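Local coordinates for mitogen activated protein kinase, putative (PDB 4QNY), which probably transfers the gamma-phosphate of ATP to serine or threonine residues of target proteins, as a kinase of the mitogen-activated protein kinase family, at residues A[14-18]-A[99-103]; A[86-92]-A[345-351]; A[78-83]-A[136-141]. All coordinates share one frame; numbering follows the deposited sequence.

Contact 1. Residues A[14-18]-A[99-103]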
loop_
_atom_site.group_PDB
_atom_site.type_symbol
_atom_site.label_atom_id
_atom_site.label_comp_id
_atom_site.label_asym_id
_atom_site.label_seq_id
_atom_site.Cartn_x
_atom_site.Cartn_y
_atom_site.Cartn_z
ATOM N N GLU A 14 18.445 9.452 -20.594
ATOM C CA GLU A 14 18.974 8.765 -19.422
ATOM C C GLU A 14 18.703 7.263 -19.493
ATOM O O GLU A 14 19.577 6.450 -19.189
ATOM C CB GLU A 14 18.369 9.353 -18.147
ATOM C CG GLU A 14 19.112 8.994 -16.873
ATOM C CD GLU A 14 18.446 9.563 -15.634
ATOM O OE1 GLU A 14 17.255 9.265 -15.410
ATOM O OE2 GLU A 14 19.112 10.311 -14.887
ATOM N N VAL A 15 17.490 6.902 -19.900
ATOM C CA VAL A 15 17.096 5.501 -20.013
ATOM C C VAL A 15 17.860 4.797 -21.135
ATOM O O VAL A 15 18.270 3.644 -20.989
ATOM C CB VAL A 15 15.573 5.366 -20.252
ATOM C CG1 VAL A 15 15.204 3.953 -20.686
ATOM C CG2 VAL A 15 14.806 5.759 -18.999
ATOM N N CYS A 16 18.062 5.501 -22.245
ATOM C CA CYS A 16 18.783 4.946 -23.388
ATOM C C CYS A 16 20.220 4.568 -23.031
ATOM O O CYS A 16 20.783 3.630 -23.599
ATOM C CB CYS A 16 18.778 5.934 -24.556
ATOM S SG CYS A 16 17.182 6.097 -25.395
ATOM N N ARG A 17 20.810 5.293 -22.085
ATOM C CA ARG A 17 22.162 4.992 -21.625
ATOM C C ARG A 17 22.169 3.764 -20.716
ATOM O O ARG A 17 23.228 3.233 -20.382
ATOM C CB ARG A 17 22.769 6.196 -20.899
ATOM C CG ARG A 17 23.134 7.352 -21.822
ATOM C CD ARG A 17 23.969 8.405 -21.107
ATOM N NE ARG A 17 23.179 9.194 -20.165
ATOM C CZ ARG A 17 22.565 10.330 -20.476
ATOM N NH1 ARG A 17 22.647 10.816 -21.708
ATOM N NH2 ARG A 17 21.868 10.984 -19.555
ATOM N N LEU A 18 20.982 3.322 -20.319
ATOM C CA LEU A 18 20.840 2.102 -19.534
ATOM C C LEU A 18 20.401 0.951 -20.431
ATOM O O LEU A 18 21.047 -0.096 -20.478
ATOM C CB LEU A 18 19.833 2.302 -18.400
ATOM C CG LEU A 18 20.163 3.390 -17.380
ATOM C CD1 LEU A 18 19.015 3.564 -16.402
ATOM C CD2 LEU A 18 21.451 3.060 -16.647
ATOM N N ASP A 99 23.871 7.146 -9.357
ATOM C CA ASP A 99 23.171 8.059 -8.466
ATOM C C ASP A 99 21.673 7.986 -8.740
ATOM O O ASP A 99 20.899 8.816 -8.267
ATOM C CB ASP A 99 23.688 9.490 -8.634
ATOM C CG ASP A 99 23.454 10.038 -10.029
ATOM O OD1 ASP A 99 23.518 11.272 -10.201
ATOM O OD2 ASP A 99 23.207 9.236 -10.956
ATOM N N HIS A 100 21.284 6.976 -9.513
ATOM C CA HIS A 100 19.894 6.761 -9.897
ATOM C C HIS A 100 19.743 5.392 -10.550
ATOM O O HIS A 100 20.725 4.809 -11.005
ATOM C CB HIS A 100 19.419 7.845 -10.865
ATOM C CG HIS A 100 19.912 7.651 -12.264
ATOM N ND1 HIS A 100 21.188 7.988 -12.659
ATOM C CD2 HIS A 100 19.302 7.140 -13.360
ATOM C CE1 HIS A 100 21.342 7.701 -13.939
ATOM N NE2 HIS A 100 20.212 7.183 -14.388
ATOM N N PHE A 101 18.513 4.888 -10.604
ATOM C CA PHE A 101 18.222 3.660 -11.341
ATOM C C PHE A 101 16.720 3.510 -11.564
ATOM O O PHE A 101 15.917 4.192 -10.925
ATOM C CB PHE A 101 18.791 2.435 -10.615
ATOM C CG PHE A 101 17.973 1.979 -9.443
ATOM C CD1 PHE A 101 18.107 2.587 -8.208
ATOM C CD2 PHE A 101 17.089 0.919 -9.570
ATOM C CE1 PHE A 101 17.364 2.162 -7.126
ATOM C CE2 PHE A 101 16.343 0.491 -8.494
ATOM C CZ PHE A 101 16.481 1.112 -7.269
ATOM N N TYR A 102 16.347 2.617 -12.475
ATOM C CA TYR A 102 14.950 2.459 -12.870
ATOM C C TYR A 102 14.364 1.103 -12.493
ATOM O O TYR A 102 15.008 0.065 -12.645
ATOM C CB TYR A 102 14.802 2.671 -14.379
ATOM C CG TYR A 102 14.822 4.122 -14.799
ATOM C CD1 TYR A 102 13.641 4.835 -14.952
ATOM C CD2 TYR A 102 16.021 4.780 -15.039
ATOM C CE1 TYR A 102 13.652 6.161 -15.336
ATOM C CE2 TYR A 102 16.042 6.107 -15.423
ATOM C CZ TYR A 102 14.854 6.793 -15.570
ATOM O OH TYR A 102 14.866 8.114 -15.950
ATOM N N ILE A 103 13.129 1.129 -12.005
ATOM C CA ILE A 103 12.373 -0.085 -11.731
ATOM C C ILE A 103 11.320 -0.281 -12.814
ATOM O O ILE A 103 10.462 0.578 -13.015
ATOM C CB ILE A 103 11.688 -0.032 -10.353
ATOM C CG1 ILE A 103 12.727 0.165 -9.248
ATOM C CG2 ILE A 103 10.875 -1.294 -10.114
ATOM C CD1 ILE A 103 12.124 0.488 -7.900
HETATM O O HOH W 1 21.462 6.494 -16.987
#
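Glu14 meets two aromatic side chains at once. Its OE1 accepts a 2.7 Å hydrogen bond from Tyr102 OH, taken nearly along the C-O axis of the carboxylate, while OE2 sits 3.3 Å above the centre of the His100 ring. Carboxylate and imidazole planes lie 18° apart, a stacked arrangement in which OE2 and NE2 are not hydrogen-bonded. Beside this polar pair, Val15 CG2 rests over one face of the Tyr102 ring, 3.8 Å from its centroid, a CH-pi contact, and Leu18 CD1 reaches Tyr102 CD2 at 3.5 Å. The long reach of Glu14 comes from its extended chain, CG lying opposite the backbone N (chi1 -164°). The contact lays the N-terminal helix 8-16 across one side of the antiparallel five-stranded sheet of the kinase N-lobe, where Val15 and Tyr102 also touch Met51 of the neighbouring strand 47-54. Further out, Arg53 of that strand forms a salt bridge with Glu14 OE1, giving this oxygen a second partner. A water joins His100 NE2 to Glu14 O, and across the imidazole His100 ND1 donates to Asp99 OD2 (2.9 Å), practically straight at 177° and in the ring plane, which limits rotation of the imidazole.

Contact 2. Residues A[86-92]-A[345-351]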
loop_
_atom_site.group_PDB
_atom_site.type_symbol
_atom_site.label_atom_id
_atom_site.label_comp_id
_atom_site.label_asym_id
_atom_site.label_seq_id
_atom_site.Cartn_x
_atom_site.Cartn_y
_atom_site.Cartn_z
ATOM N N LEU A 86 7.446 -7.614 -11.628
ATOM C CA LEU A 86 8.715 -6.975 -11.947
ATOM C C LEU A 86 9.233 -7.465 -13.295
ATOM O O LEU A 86 9.394 -8.667 -13.504
ATOM C CB LEU A 86 9.744 -7.254 -10.849
ATOM C CG LEU A 86 11.068 -6.495 -10.933
ATOM C CD1 LEU A 86 10.845 -5.010 -10.706
ATOM C CD2 LEU A 86 12.069 -7.052 -9.932
ATOM N N ARG A 87 9.492 -6.534 -14.209
ATOM C CA ARG A 87 9.967 -6.897 -15.540
ATOM C C ARG A 87 11.472 -6.699 -15.701
ATOM O O ARG A 87 12.129 -7.479 -16.391
ATOM C CB ARG A 87 9.224 -6.100 -16.616
ATOM C CG ARG A 87 8.183 -6.914 -17.374
ATOM C CD ARG A 87 8.092 -6.484 -18.832
ATOM N NE ARG A 87 7.273 -7.397 -19.625
ATOM C CZ ARG A 87 7.187 -7.365 -20.951
ATOM N NH1 ARG A 87 7.875 -6.464 -21.640
ATOM N NH2 ARG A 87 6.418 -8.235 -21.590
ATOM N N ASN A 88 12.017 -5.662 -15.070
ATOM C CA ASN A 88 13.440 -5.360 -15.211
ATOM C C ASN A 88 13.975 -4.410 -14.140
ATOM O O ASN A 88 13.213 -3.698 -13.486
ATOM C CB ASN A 88 13.709 -4.767 -16.597
ATOM C CG ASN A 88 15.089 -5.110 -17.123
ATOM O OD1 ASN A 88 16.020 -5.346 -16.352
ATOM N ND2 ASN A 88 15.227 -5.140 -18.443
ATOM N N ILE A 89 15.295 -4.416 -13.970
ATOM C CA ILE A 89 15.981 -3.481 -13.082
ATOM C C ILE A 89 17.146 -2.822 -13.820
ATOM O O ILE A 89 18.180 -3.447 -14.047
ATOM C CB ILE A 89 16.517 -4.175 -11.812
ATOM C CG1 ILE A 89 15.392 -4.901 -11.069
ATOM C CG2 ILE A 89 17.191 -3.162 -10.896
ATOM C CD1 ILE A 89 14.365 -3.973 -10.459
ATOM N N LEU A 90 16.971 -1.557 -14.191
ATOM C CA LEU A 90 17.985 -0.836 -14.952
ATOM C C LEU A 90 18.931 -0.060 -14.042
ATOM O O LEU A 90 18.521 0.874 -13.357
ATOM C CB LEU A 90 17.326 0.118 -15.949
ATOM C CG LEU A 90 16.305 -0.504 -16.904
ATOM C CD1 LEU A 90 15.769 0.545 -17.866
ATOM C CD2 LEU A 90 16.915 -1.673 -17.661
ATOM N N THR A 91 20.201 -0.451 -14.049
ATOM C CA THR A 91 21.215 0.187 -13.219
ATOM C C THR A 91 22.416 0.631 -14.054
ATOM O O THR A 91 22.765 -0.025 -15.033
ATOM C CB THR A 91 21.693 -0.761 -12.111
ATOM O OG1 THR A 91 22.072 -2.010 -12.700
ATOM C CG2 THR A 91 20.586 -1.005 -11.095
ATOM N N PRO A 92 23.047 1.753 -13.671
ATOM C CA PRO A 92 24.249 2.236 -14.363
ATOM C C PRO A 92 25.430 1.284 -14.198
ATOM O O PRO A 92 25.686 0.809 -13.090
ATOM C CB PRO A 92 24.534 3.579 -13.681
ATOM C CG PRO A 92 23.241 3.976 -13.047
ATOM C CD PRO A 92 22.598 2.693 -12.632
ATOM N N TYR A 345 22.520 -3.863 -8.071
ATOM C CA TYR A 345 23.006 -4.317 -9.369
ATOM C C TYR A 345 22.948 -5.840 -9.454
ATOM O O TYR A 345 22.737 -6.400 -10.527
ATOM C CB TYR A 345 24.432 -3.830 -9.641
ATOM C CG TYR A 345 24.826 -3.931 -11.102
ATOM C CD1 TYR A 345 24.740 -2.828 -11.938
ATOM C CD2 TYR A 345 25.268 -5.132 -11.648
ATOM C CE1 TYR A 345 25.082 -2.912 -13.275
ATOM C CE2 TYR A 345 25.614 -5.227 -12.986
ATOM C CZ TYR A 345 25.520 -4.112 -13.794
ATOM O OH TYR A 345 25.865 -4.195 -15.124
ATOM N N GLU A 346 23.136 -6.503 -8.318
ATOM C CA GLU A 346 23.031 -7.957 -8.263
ATOM C C GLU A 346 21.616 -8.397 -8.628
ATOM O O GLU A 346 21.420 -9.439 -9.253
ATOM C CB GLU A 346 23.410 -8.473 -6.873
ATOM N N GLU A 347 20.636 -7.589 -8.237
ATOM C CA GLU A 347 19.243 -7.839 -8.587
ATOM C C GLU A 347 18.998 -7.537 -10.063
ATOM O O GLU A 347 18.063 -8.061 -10.667
ATOM C CB GLU A 347 18.309 -7.000 -7.711
ATOM C CG GLU A 347 18.412 -7.302 -6.225
ATOM C CD GLU A 347 17.845 -8.662 -5.864
ATOM O OE1 GLU A 347 16.930 -9.133 -6.571
ATOM O OE2 GLU A 347 18.318 -9.260 -4.875
ATOM N N SER A 348 19.845 -6.687 -10.634
ATOM C CA SER A 348 19.753 -6.334 -12.046
ATOM C C SER A 348 20.306 -7.449 -12.930
ATOM O O SER A 348 19.799 -7.695 -14.025
ATOM C CB SER A 348 20.499 -5.027 -12.321
ATOM O OG SER A 348 20.939 -4.961 -13.667
ATOM N N VAL A 349 21.348 -8.115 -12.442
ATOM C CA VAL A 349 21.994 -9.207 -13.165
ATOM C C VAL A 349 21.013 -10.346 -13.440
ATOM O O VAL A 349 21.088 -11.013 -14.475
ATOM C CB VAL A 349 23.215 -9.741 -12.378
ATOM C CG1 VAL A 349 23.757 -11.021 -12.998
ATOM C CG2 VAL A 349 24.300 -8.679 -12.303
ATOM N N LYS A 350 20.066 -10.537 -12.526
ATOM C CA LYS A 350 19.088 -11.619 -12.625
ATOM C C LYS A 350 18.165 -11.504 -13.842
ATOM O O LYS A 350 17.310 -12.362 -14.060
ATOM C CB LYS A 350 18.243 -11.673 -11.350
ATOM C CG LYS A 350 19.049 -11.834 -10.072
ATOM C CD LYS A 350 18.167 -11.669 -8.844
ATOM C CE LYS A 350 18.959 -11.847 -7.558
ATOM N NZ LYS A 350 19.449 -13.243 -7.391
ATOM N N PHE A 351 18.335 -10.445 -14.630
ATOM C CA PHE A 351 17.534 -10.245 -15.832
ATOM C C PHE A 351 18.390 -10.324 -17.094
ATOM O O PHE A 351 19.616 -10.233 -17.034
ATOM C CB PHE A 351 16.809 -8.899 -15.773
ATOM C CG PHE A 351 15.756 -8.825 -14.705
ATOM C CD1 PHE A 351 14.450 -9.200 -14.975
ATOM C CD2 PHE A 351 16.071 -8.384 -13.432
ATOM C CE1 PHE A 351 13.478 -9.134 -13.994
ATOM C CE2 PHE A 351 15.103 -8.315 -12.447
ATOM C CZ PHE A 351 13.805 -8.691 -12.730
#
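Phe351 lies with one ring face against the backbone of strand 86-90: Asn88 CA stands over the ring centre, 4.0 Å from the centroid and 10° off the normal, a CH-pi contact. Leu86 CD2 meets the ring at its edge, 3.7 Å from Phe351 CZ, and Ile89 CG1 comes to 3.7 Å from Phe351 CE2. With CG placed opposite its carbonyl carbon (chi1 -67°), Phe351 turns its ring back onto the strand from beyond the helix 337-349. That helix belongs to the C-terminal extension which, as in other MAP kinases, returns from the C-lobe to pack on the N-lobe; here it lies along the outermost strand of the five-stranded sheet. Arg87 and Asn88 both face Val104 there, forming a classic beta bulge whose Asn88 lies against the ring. Asn88 ND2 is hydrogen-bonded to Tyr22 OH. Inward, Ile89 packs on Ile72 of helix 62-77, which Glu347 also touches. Toward Tyr345 the joint is more polar and its bonding weak: Ser348 OG lies 3.2 Å from Ile89 O, a weak bond, and Thr91 OG1 is a second possible acceptor, though its position is doubtful and the proton's choice unsettled. Although its ring is gripped from the strand side, Phe351 as a residue remains exposed to solvent.

Contact 3. Residues A[78-83]-A[136-141]; sequences FNDDNI and RALHII
Asp80 and Arg136 approach from opposite directions and pair, carboxylate and guanidinium nearly coplanar, in a two-pronged salt bridge. Arg136 NH1 donates to Asp80 OD2 (2.5 Å, very short) at 168°, and Arg136 NH2 to Asp80 OD1 over the same distance, reaching its syn lone pair in a more bent bond of 142°. The arginine arrives with its chain extended from CG to NE, and Asp80 turns CG opposite its own backbone N (chi1 -170°), which carries the carboxylate toward the helix. Asp80 OD2 also accepts from Asn82 N at 3.0 Å, from above the carboxylate plane: an Asx turn that fixes the aspartate within the type I turn Asp80-Ile83. Asn82 stands crosswise to the arginine, its amide plane steeply inclined to the guanidinium, and its ND2 donates to Leu164 O. Beside the charges the contact is apolar. Ile83 holds CG1 opposite its carbonyl carbon and CD1 extended beyond, which brings CD1 to both Ile140 CG2 and Ile141 CG1. Phe78 slides past Ile140, and Ala137 CB packs on Asn82 CB. Ile140 CD1 lies 3.3 Å from Asp80 OD1. Here the loop after helix 62-77, the C-helix of the kinase N-lobe, docks onto the long C-lobe helix 124-143. The guanidinium and the Asn82 N-H would probably favour the ionised carboxylate, and Ile140 probably strengthens the pairing by partly shielding it from water.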
loop_
_atom_site.group_PDB
_atom_site.type_symbol
_atom_site.label_atom_id
_atom_site.label_comp_id
_atom_site.label_asym_id
_atom_site.label_seq_id
_atom_site.Cartn_x
_atom_site.Cartn_y
_atom_site.Cartn_z
ATOM N N PHE A 78 7.597 -12.033 -5.435
ATOM C CA PHE A 78 6.222 -12.425 -5.718
ATOM C C PHE A 78 5.968 -12.641 -7.207
ATOM O O PHE A 78 6.464 -11.896 -8.051
ATOM C CB PHE A 78 5.245 -11.376 -5.178
ATOM C CG PHE A 78 5.252 -11.255 -3.682
ATOM C CD1 PHE A 78 4.758 -12.279 -2.889
ATOM C CD2 PHE A 78 5.739 -10.115 -3.068
ATOM C CE1 PHE A 78 4.760 -12.169 -1.512
ATOM C CE2 PHE A 78 5.745 -9.999 -1.691
ATOM C CZ PHE A 78 5.253 -11.027 -0.912
ATOM N N ASN A 79 5.192 -13.674 -7.514
ATOM C CA ASN A 79 4.757 -13.941 -8.878
ATOM C C ASN A 79 3.268 -14.265 -8.882
ATOM O O ASN A 79 2.873 -15.426 -8.984
ATOM C CB ASN A 79 5.560 -15.089 -9.491
ATOM C CG ASN A 79 5.310 -15.247 -10.980
ATOM O OD1 ASN A 79 5.066 -14.269 -11.687
ATOM N ND2 ASN A 79 5.369 -16.482 -11.462
ATOM N N ASP A 80 2.448 -13.227 -8.758
ATOM C CA ASP A 80 1.010 -13.398 -8.606
ATOM C C ASP A 80 0.252 -12.339 -9.397
ATOM O O ASP A 80 0.776 -11.259 -9.664
ATOM C CB ASP A 80 0.631 -13.340 -7.123
ATOM C CG ASP A 80 -0.806 -13.743 -6.872
ATOM O OD1 ASP A 80 -1.082 -14.961 -6.819
ATOM O OD2 ASP A 80 -1.657 -12.842 -6.718
ATOM N N ASP A 81 -0.987 -12.649 -9.770
ATOM C CA ASP A 81 -1.778 -11.760 -10.612
ATOM C C ASP A 81 -2.302 -10.533 -9.862
ATOM O O ASP A 81 -2.613 -9.517 -10.480
ATOM C CB ASP A 81 -2.948 -12.523 -11.234
ATOM C CG ASP A 81 -2.495 -13.600 -12.201
ATOM O OD1 ASP A 81 -1.810 -13.262 -13.190
ATOM O OD2 ASP A 81 -2.822 -14.783 -11.973
ATOM N N ASN A 82 -2.396 -10.626 -8.540
ATOM C CA ASN A 82 -2.900 -9.508 -7.743
ATOM C C ASN A 82 -1.786 -8.727 -7.054
ATOM O O ASN A 82 -2.042 -7.902 -6.176
ATOM C CB ASN A 82 -3.912 -10.006 -6.710
ATOM C CG ASN A 82 -5.190 -10.524 -7.348
ATOM O OD1 ASN A 82 -5.680 -11.597 -7.003
ATOM N ND2 ASN A 82 -5.732 -9.758 -8.290
ATOM N N ILE A 83 -0.549 -8.996 -7.457
ATOM C CA ILE A 83 0.604 -8.233 -6.994
ATOM C C ILE A 83 1.398 -7.772 -8.211
ATOM O O ILE A 83 1.739 -8.584 -9.072
ATOM C CB ILE A 83 1.507 -9.059 -6.056
ATOM C CG1 ILE A 83 0.713 -9.554 -4.844
ATOM C CG2 ILE A 83 2.707 -8.238 -5.606
ATOM C CD1 ILE A 83 1.489 -10.489 -3.942
ATOM N N ARG A 136 -6.884 -11.295 -1.149
ATOM C CA ARG A 136 -6.158 -12.445 -1.669
ATOM C C ARG A 136 -4.676 -12.117 -1.846
ATOM O O ARG A 136 -3.808 -12.956 -1.601
ATOM C CB ARG A 136 -6.768 -12.899 -2.996
ATOM C CG ARG A 136 -6.072 -14.087 -3.626
ATOM C CD ARG A 136 -6.485 -14.252 -5.077
ATOM N NE ARG A 136 -5.540 -15.085 -5.815
ATOM C CZ ARG A 136 -4.364 -14.658 -6.265
ATOM N NH1 ARG A 136 -3.984 -13.405 -6.053
ATOM N NH2 ARG A 136 -3.567 -15.484 -6.927
ATOM N N ALA A 137 -4.394 -10.887 -2.263
ATOM C CA ALA A 137 -3.020 -10.429 -2.422
ATOM C C ALA A 137 -2.336 -10.298 -1.066
ATOM O O ALA A 137 -1.177 -10.681 -0.906
ATOM C CB ALA A 137 -2.982 -9.105 -3.167
ATOM N N LEU A 138 -3.064 -9.762 -0.092
ATOM C CA LEU A 138 -2.534 -9.594 1.257
ATOM C C LEU A 138 -2.243 -10.934 1.921
ATOM O O LEU A 138 -1.295 -11.057 2.694
ATOM C CB LEU A 138 -3.503 -8.789 2.122
ATOM C CG LEU A 138 -3.539 -7.283 1.877
ATOM C CD1 LEU A 138 -4.546 -6.627 2.803
ATOM C CD2 LEU A 138 -2.156 -6.679 2.068
ATOM N N HIS A 139 -3.067 -11.934 1.620
ATOM C CA HIS A 139 -2.874 -13.271 2.169
ATOM C C HIS A 139 -1.544 -13.853 1.707
ATOM O O HIS A 139 -0.840 -14.511 2.471
ATOM C CB HIS A 139 -4.024 -14.195 1.764
ATOM C CG HIS A 139 -3.894 -15.588 2.293
ATOM N ND1 HIS A 139 -3.695 -16.679 1.476
ATOM C CD2 HIS A 139 -3.930 -16.068 3.559
ATOM C CE1 HIS A 139 -3.616 -17.772 2.214
ATOM N NE2 HIS A 139 -3.756 -17.429 3.482
ATOM N N ILE A 140 -1.207 -13.594 0.448
ATOM C CA ILE A 140 0.046 -14.058 -0.133
ATOM C C ILE A 140 1.243 -13.340 0.484
ATOM O O ILE A 140 2.232 -13.972 0.860
ATOM C CB ILE A 140 0.047 -13.856 -1.658
ATOM C CG1 ILE A 140 -0.941 -14.828 -2.305
ATOM C CG2 ILE A 140 1.446 -14.052 -2.226
ATOM C CD1 ILE A 140 -1.518 -14.341 -3.606
ATOM N N ILE A 141 1.139 -12.020 0.592
ATOM C CA ILE A 141 2.189 -11.205 1.193
ATOM C C ILE A 141 2.416 -11.582 2.657
ATOM O O ILE A 141 3.556 -11.724 3.100
ATOM C CB ILE A 141 1.851 -9.703 1.096
ATOM C CG1 ILE A 141 1.721 -9.282 -0.369
ATOM C CG2 ILE A 141 2.908 -8.866 1.801
ATOM C CD1 ILE A 141 1.086 -7.921 -0.563
#

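In the fold
From the N terminus, helix 8-16 is the first part to be tied down: contact 1 closes a span of some eighty residues by bringing 14-18 to strand 101-106. Contact 3 then joins the loop 78-83 to helix 124-143, closing a span of some fifty residues and linking N-lobe to C-lobe, and contact 2 brings the C-terminal 345-351 back to strand 86-90, closing the longest span, more than 250 residues. Every pair of these contacts crosses along the chain; none nests. Contacts 1 and 2 touch through neighbouring strands of one sheet, where Tyr102 N probably bonds to Leu90 O. Contact 3 adjoins contact 2 only in sequence, its centre about 21 Å away.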